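Local coordinates for protein putative TIM-barrel metal-dependent hydrolase (Mycobacterium avium subsp. paratuberculosis S397, PDB 4DZI) that probably acts as a metal-dependent hydrolase of the amidohydrolase superfamily, holding a pair of metal ions, here cadmium, in a TIM-barrel-like active site, at residues I136-L150 and A166-E180. Residues are numbered along the deposited sequence; the frame is centred on the assembly and turned at random.
Sequences IEATMASVHAFNLWL and APIVSLADPTRAVEE
The amide of N147 grips the backbone of I168 at both ends, a worked example of how a helix can be fixed to an extended strand-to-helix connection. N147 OD1 accepts from I168 N at 2.9 Å, while N147 ND2 donates to I168 O nearly in the amide plane. N147 ND2 also reaches E180 OE2 at 3.0 Å, from above the carboxylate plane. H144 ND1 donates to E180 OE2 at 2.8 Å, in the imidazole plane, through the oxygen's syn lone pair and almost straight (176°). A water bridges the other oxygen, E180 OE1, to M140 O.

Van der Waals packing surrounds this polar cluster. Toward the start of the helix, I136 CD1 meets A172 CB at 3.7 Å, and M140 folds back on itself (chi3 -77°), which brings its CE against A177 CB and the carbonyl S170 O. Beside the cluster I168 CD1 lies against F146 CE2; beyond it L150 CD2 abuts the carbonyl of A166.

Segments 136-150 and 174-180 run nearly parallel (5°), joined through strand 163-165 in a beta/alpha arrangement consistent with a TIM barrel. With two N-H donors on OE2 and a water on OE1, the buried E180 carboxylate is probably stabilised as an anion.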
loop_
_atom_site.group_PDB
_atom_site.type_symbol
_atom_site.label_atom_id
_atom_site.label_comp_id
_atom_site.label_asym_id
_atom_site.label_seq_id
_atom_site.Cartn_x
_atom_site.Cartn_y
_atom_site.Cartn_z
ATOM N N ILE C 136 15.981 -21.083 5.634
ATOM C CA ILE C 136 15.680 -21.559 4.284
ATOM C C ILE C 136 15.611 -23.098 4.203
ATOM O O ILE C 136 14.697 -23.676 3.600
ATOM C CB ILE C 136 16.735 -21.056 3.288
ATOM C CG1 ILE C 136 16.870 -19.532 3.357
ATOM C CG2 ILE C 136 16.435 -21.534 1.869
ATOM C CD1 ILE C 136 15.665 -18.798 2.844
ATOM N N GLU C 137 16.550 -23.780 4.838
ATOM C CA GLU C 137 16.496 -25.252 4.816
ATOM C C GLU C 137 15.247 -25.783 5.523
ATOM O O GLU C 137 14.637 -26.745 5.054
ATOM C CB GLU C 137 17.752 -25.860 5.463
ATOM C CG GLU C 137 19.004 -25.674 4.627
ATOM C CD GLU C 137 20.229 -26.340 5.232
ATOM O OE1 GLU C 137 20.355 -26.381 6.478
ATOM O OE2 GLU C 137 21.078 -26.818 4.452
ATOM N N ALA C 138 14.879 -25.199 6.666
ATOM C CA ALA C 138 13.676 -25.660 7.382
ATOM C C ALA C 138 12.420 -25.346 6.549
ATOM O O ALA C 138 11.453 -26.099 6.569
ATOM C CB ALA C 138 13.570 -25.015 8.766
ATOM N N THR C 139 12.435 -24.212 5.851
ATOM C CA THR C 139 11.329 -23.857 4.935
ATOM C C THR C 139 11.102 -24.945 3.895
ATOM O O THR C 139 9.987 -25.456 3.753
ATOM C CB THR C 139 11.591 -22.520 4.193
ATOM O OG1 THR C 139 11.518 -21.439 5.126
ATOM C CG2 THR C 139 10.529 -22.279 3.115
ATOM N N MET C 140 12.163 -25.311 3.184
ATOM C CA MET C 140 12.029 -26.285 2.100
ATOM C C MET C 140 11.632 -27.656 2.624
ATOM O O MET C 140 10.798 -28.340 2.006
ATOM C CB MET C 140 13.337 -26.388 1.275
ATOM C CG MET C 140 13.811 -25.077 0.671
ATOM S SD MET C 140 12.595 -24.139 -0.287
ATOM C CE MET C 140 12.561 -25.037 -1.819
ATOM N N ALA C 141 12.211 -28.081 3.742
ATOM C CA ALA C 141 11.858 -29.388 4.290
ATOM C C ALA C 141 10.430 -29.394 4.801
ATOM O O ALA C 141 9.740 -30.435 4.751
ATOM C CB ALA C 141 12.814 -29.777 5.406
ATOM N N SER C 142 9.982 -28.254 5.329
ATOM C CA SER C 142 8.667 -28.212 5.932
ATOM C C SER C 142 7.600 -28.162 4.841
ATOM O O SER C 142 6.533 -28.740 4.997
ATOM C CB SER C 142 8.476 -26.994 6.879
ATOM O OG SER C 142 9.361 -27.058 8.013
ATOM N N VAL C 143 7.889 -27.454 3.736
ATOM C CA VAL C 143 6.956 -27.407 2.630
ATOM C C VAL C 143 6.860 -28.831 2.046
ATOM O O VAL C 143 5.764 -29.321 1.750
ATOM C CB VAL C 143 7.406 -26.375 1.572
ATOM C CG1 VAL C 143 6.705 -26.589 0.245
ATOM C CG2 VAL C 143 7.166 -24.951 2.092
ATOM N N HIS C 144 7.985 -29.537 1.931
ATOM C CA HIS C 144 7.896 -30.896 1.394
ATOM C C HIS C 144 7.081 -31.808 2.302
ATOM O O HIS C 144 6.209 -32.568 1.824
ATOM C CB HIS C 144 9.294 -31.479 1.080
ATOM C CG HIS C 144 9.227 -32.789 0.371
ATOM N ND1 HIS C 144 8.607 -32.924 -0.829
ATOM C CD2 HIS C 144 9.676 -34.055 0.736
ATOM C CE1 HIS C 144 8.680 -34.219 -1.217
ATOM N NE2 HIS C 144 9.339 -34.903 -0.262
ATOM N N ALA C 145 7.313 -31.728 3.616
ATOM C CA ALA C 145 6.571 -32.549 4.597
ATOM C C ALA C 145 5.072 -32.300 4.467
ATOM O O ALA C 145 4.253 -33.231 4.411
ATOM C CB ALA C 145 7.008 -32.196 6.009
ATOM N N PHE C 146 4.714 -31.018 4.376
ATOM C CA PHE C 146 3.346 -30.626 4.222
ATOM C C PHE C 146 2.706 -31.204 2.948
ATOM O O PHE C 146 1.561 -31.680 2.974
ATOM C CB PHE C 146 3.245 -29.078 4.184
ATOM C CG PHE C 146 1.850 -28.580 3.853
ATOM C CD1 PHE C 146 0.882 -28.533 4.837
ATOM C CD2 PHE C 146 1.507 -28.207 2.554
ATOM C CE1 PHE C 146 -0.401 -28.073 4.550
ATOM C CE2 PHE C 146 0.207 -27.795 2.247
ATOM C CZ PHE C 146 -0.740 -27.730 3.266
ATOM N N ASN C 147 3.429 -31.117 1.839
ATOM C CA ASN C 147 2.920 -31.582 0.561
ATOM C C ASN C 147 2.720 -33.103 0.604
ATOM O O ASN C 147 1.760 -33.600 0.035
ATOM C CB ASN C 147 3.898 -31.204 -0.540
ATOM C CG ASN C 147 3.869 -29.722 -0.863
ATOM O OD1 ASN C 147 2.955 -29.008 -0.466
ATOM N ND2 ASN C 147 4.859 -29.271 -1.631
ATOM N N LEU C 148 3.618 -33.823 1.282
ATOM C CA LEU C 148 3.442 -35.276 1.462
ATOM C C LEU C 148 2.174 -35.544 2.272
ATOM O O LEU C 148 1.375 -36.411 1.922
ATOM C CB LEU C 148 4.669 -35.884 2.165
ATOM C CG LEU C 148 5.977 -35.986 1.350
ATOM C CD1 LEU C 148 7.181 -36.357 2.206
ATOM C CD2 LEU C 148 5.784 -37.009 0.242
ATOM N N TRP C 149 1.992 -34.808 3.380
ATOM C CA TRP C 149 0.796 -34.936 4.164
ATOM C C TRP C 149 -0.448 -34.663 3.327
ATOM O O TRP C 149 -1.473 -35.346 3.423
ATOM C CB TRP C 149 0.836 -33.995 5.402
ATOM C CG TRP C 149 -0.570 -33.883 5.916
ATOM C CD1 TRP C 149 -1.255 -34.822 6.677
ATOM C CD2 TRP C 149 -1.573 -32.868 5.549
ATOM N NE1 TRP C 149 -2.545 -34.453 6.851
ATOM C CE2 TRP C 149 -2.795 -33.249 6.208
ATOM C CE3 TRP C 149 -1.543 -31.671 4.795
ATOM C CZ2 TRP C 149 -3.966 -32.511 6.092
ATOM C CZ3 TRP C 149 -2.732 -30.918 4.700
ATOM C CH2 TRP C 149 -3.925 -31.341 5.330
ATOM N N LEU C 150 -0.364 -33.623 2.491
ATOM C CA LEU C 150 -1.543 -33.179 1.726
ATOM C C LEU C 150 -1.956 -34.242 0.708
ATOM O O LEU C 150 -3.143 -34.536 0.541
ATOM C CB LEU C 150 -1.225 -31.874 1.000
ATOM C CG LEU C 150 -2.339 -31.282 0.144
ATOM C CD1 LEU C 150 -3.560 -30.845 0.945
ATOM C CD2 LEU C 150 -1.729 -30.078 -0.606
ATOM N N ALA C 166 -4.015 -28.137 -3.661
ATOM C CA ALA C 166 -2.850 -27.442 -4.149
ATOM C C ALA C 166 -1.682 -27.498 -3.166
ATOM O O ALA C 166 -1.768 -26.966 -2.047
ATOM C CB ALA C 166 -3.240 -25.981 -4.422
ATOM N N PRO C 167 -0.562 -28.127 -3.568
ATOM C CA PRO C 167 0.598 -28.169 -2.680
ATOM C C PRO C 167 1.262 -26.780 -2.663
ATOM O O PRO C 167 0.969 -25.939 -3.527
ATOM C CB PRO C 167 1.547 -29.176 -3.352
ATOM C CG PRO C 167 1.165 -29.109 -4.805
ATOM C CD PRO C 167 -0.330 -28.841 -4.849
ATOM N N ILE C 168 2.149 -26.563 -1.705
ATOM C CA ILE C 168 2.878 -25.280 -1.623
ATOM C C ILE C 168 4.219 -25.429 -2.312
ATOM O O ILE C 168 4.887 -26.455 -2.149
ATOM C CB ILE C 168 3.083 -24.853 -0.156
ATOM C CG1 ILE C 168 1.729 -24.584 0.516
ATOM C CG2 ILE C 168 3.965 -23.598 -0.083
ATOM C CD1 ILE C 168 1.823 -24.383 2.019
ATOM N N VAL C 169 4.631 -24.415 -3.072
ATOM C CA VAL C 169 6.015 -24.349 -3.573
ATOM C C VAL C 169 6.641 -23.104 -2.973
ATOM O O VAL C 169 6.094 -22.003 -3.140
ATOM C CB VAL C 169 6.091 -24.288 -5.094
ATOM C CG1 VAL C 169 7.531 -24.069 -5.543
ATOM C CG2 VAL C 169 5.547 -25.601 -5.660
ATOM N N SER C 170 7.725 -23.286 -2.216
ATOM C CA SER C 170 8.531 -22.153 -1.792
ATOM C C SER C 170 9.688 -21.991 -2.763
ATOM O O SER C 170 10.378 -22.963 -3.110
ATOM C CB SER C 170 9.110 -22.347 -0.391
ATOM O OG SER C 170 10.022 -21.269 -0.087
ATOM N N LEU C 171 9.931 -20.752 -3.168
ATOM C CA LEU C 171 11.083 -20.439 -3.999
ATOM C C LEU C 171 12.322 -20.052 -3.159
ATOM O O LEU C 171 13.296 -19.543 -3.740
ATOM C CB LEU C 171 10.749 -19.271 -4.927
ATOM C CG LEU C 171 9.720 -19.624 -5.996
ATOM C CD1 LEU C 171 9.183 -18.402 -6.717
ATOM C CD2 LEU C 171 10.358 -20.592 -6.967
ATOM N N ALA C 172 12.303 -20.290 -1.843
ATOM C CA ALA C 172 13.371 -19.800 -0.958
ATOM C C ALA C 172 14.732 -20.343 -1.372
ATOM O O ALA C 172 15.733 -19.646 -1.280
ATOM C CB ALA C 172 13.074 -20.099 0.513
ATOM N N ASP C 173 14.763 -21.600 -1.800
ATOM C CA ASP C 173 15.981 -22.179 -2.405
ATOM C C ASP C 173 15.567 -22.602 -3.805
ATOM O O ASP C 173 14.832 -23.597 -3.962
ATOM C CB ASP C 173 16.400 -23.391 -1.578
ATOM C CG ASP C 173 17.565 -24.184 -2.203
ATOM O OD1 ASP C 173 17.736 -24.193 -3.434
ATOM O OD2 ASP C 173 18.288 -24.832 -1.428
ATOM N N PRO C 174 15.968 -21.836 -4.842
ATOM C CA PRO C 174 15.307 -22.094 -6.110
ATOM C C PRO C 174 15.660 -23.422 -6.776
ATOM O O PRO C 174 14.880 -23.907 -7.590
ATOM C CB PRO C 174 15.775 -20.935 -7.002
ATOM C CG PRO C 174 16.058 -19.839 -6.051
ATOM C CD PRO C 174 16.624 -20.515 -4.823
ATOM N N THR C 175 16.811 -23.995 -6.446
ATOM C CA THR C 175 17.181 -25.306 -6.991
ATOM C C THR C 175 16.327 -26.386 -6.344
ATOM O O THR C 175 15.773 -27.249 -7.037
ATOM C CB THR C 175 18.646 -25.608 -6.683
ATOM O OG1 THR C 175 19.452 -24.712 -7.442
ATOM C CG2 THR C 175 18.996 -27.042 -7.054
ATOM N N ARG C 176 16.209 -26.322 -5.013
ATOM C CA ARG C 176 15.329 -27.241 -4.299
ATOM C C ARG C 176 13.857 -27.035 -4.701
ATOM O O ARG C 176 13.090 -27.996 -4.726
ATOM C CB ARG C 176 15.540 -27.167 -2.795
ATOM C CG ARG C 176 14.634 -28.071 -1.982
ATOM C CD ARG C 176 14.970 -29.541 -2.170
ATOM N NE ARG C 176 13.889 -30.418 -1.724
ATOM C CZ ARG C 176 13.688 -30.783 -0.460
ATOM N NH1 ARG C 176 14.489 -30.339 0.503
ATOM N NH2 ARG C 176 12.681 -31.596 -0.161
ATOM N N ALA C 177 13.487 -25.799 -5.058
ATOM C CA ALA C 177 12.127 -25.511 -5.512
ATOM C C ALA C 177 11.775 -26.263 -6.815
ATOM O O ALA C 177 10.638 -26.708 -6.992
ATOM C CB ALA C 177 11.930 -24.001 -5.678
ATOM N N VAL C 178 12.738 -26.349 -7.734
ATOM C CA VAL C 178 12.543 -27.096 -8.975
ATOM C C VAL C 178 12.325 -28.576 -8.641
ATOM O O VAL C 178 11.446 -29.226 -9.225
ATOM C CB VAL C 178 13.709 -26.919 -9.993
ATOM C CG1 VAL C 178 13.540 -27.913 -11.135
ATOM C CG2 VAL C 178 13.776 -25.505 -10.559
ATOM N N GLU C 179 13.062 -29.101 -7.668
ATOM C CA GLU C 179 12.774 -30.462 -7.188
ATOM C C GLU C 179 11.378 -30.611 -6.601
ATOM O O GLU C 179 10.735 -31.612 -6.804
ATOM C CB GLU C 179 13.787 -30.927 -6.144
ATOM C CG GLU C 179 15.188 -31.068 -6.705
ATOM C CD GLU C 179 16.187 -31.446 -5.634
ATOM O OE1 GLU C 179 15.785 -32.150 -4.680
ATOM O OE2 GLU C 179 17.361 -31.033 -5.747
ATOM N N GLU C 180 10.933 -29.633 -5.808
ATOM C CA GLU C 180 9.586 -29.723 -5.273
ATOM C C GLU C 180 8.550 -29.696 -6.394
ATOM O O GLU C 180 7.559 -30.412 -6.344
ATOM C CB GLU C 180 9.301 -28.576 -4.277
ATOM C CG GLU C 180 8.058 -28.876 -3.441
ATOM C CD GLU C 180 8.305 -29.998 -2.435
ATOM O OE1 GLU C 180 9.447 -30.088 -1.895
ATOM O OE2 GLU C 180 7.367 -30.777 -2.163
HETATM O O HOH W 1 10.319 -27.816 -0.857
#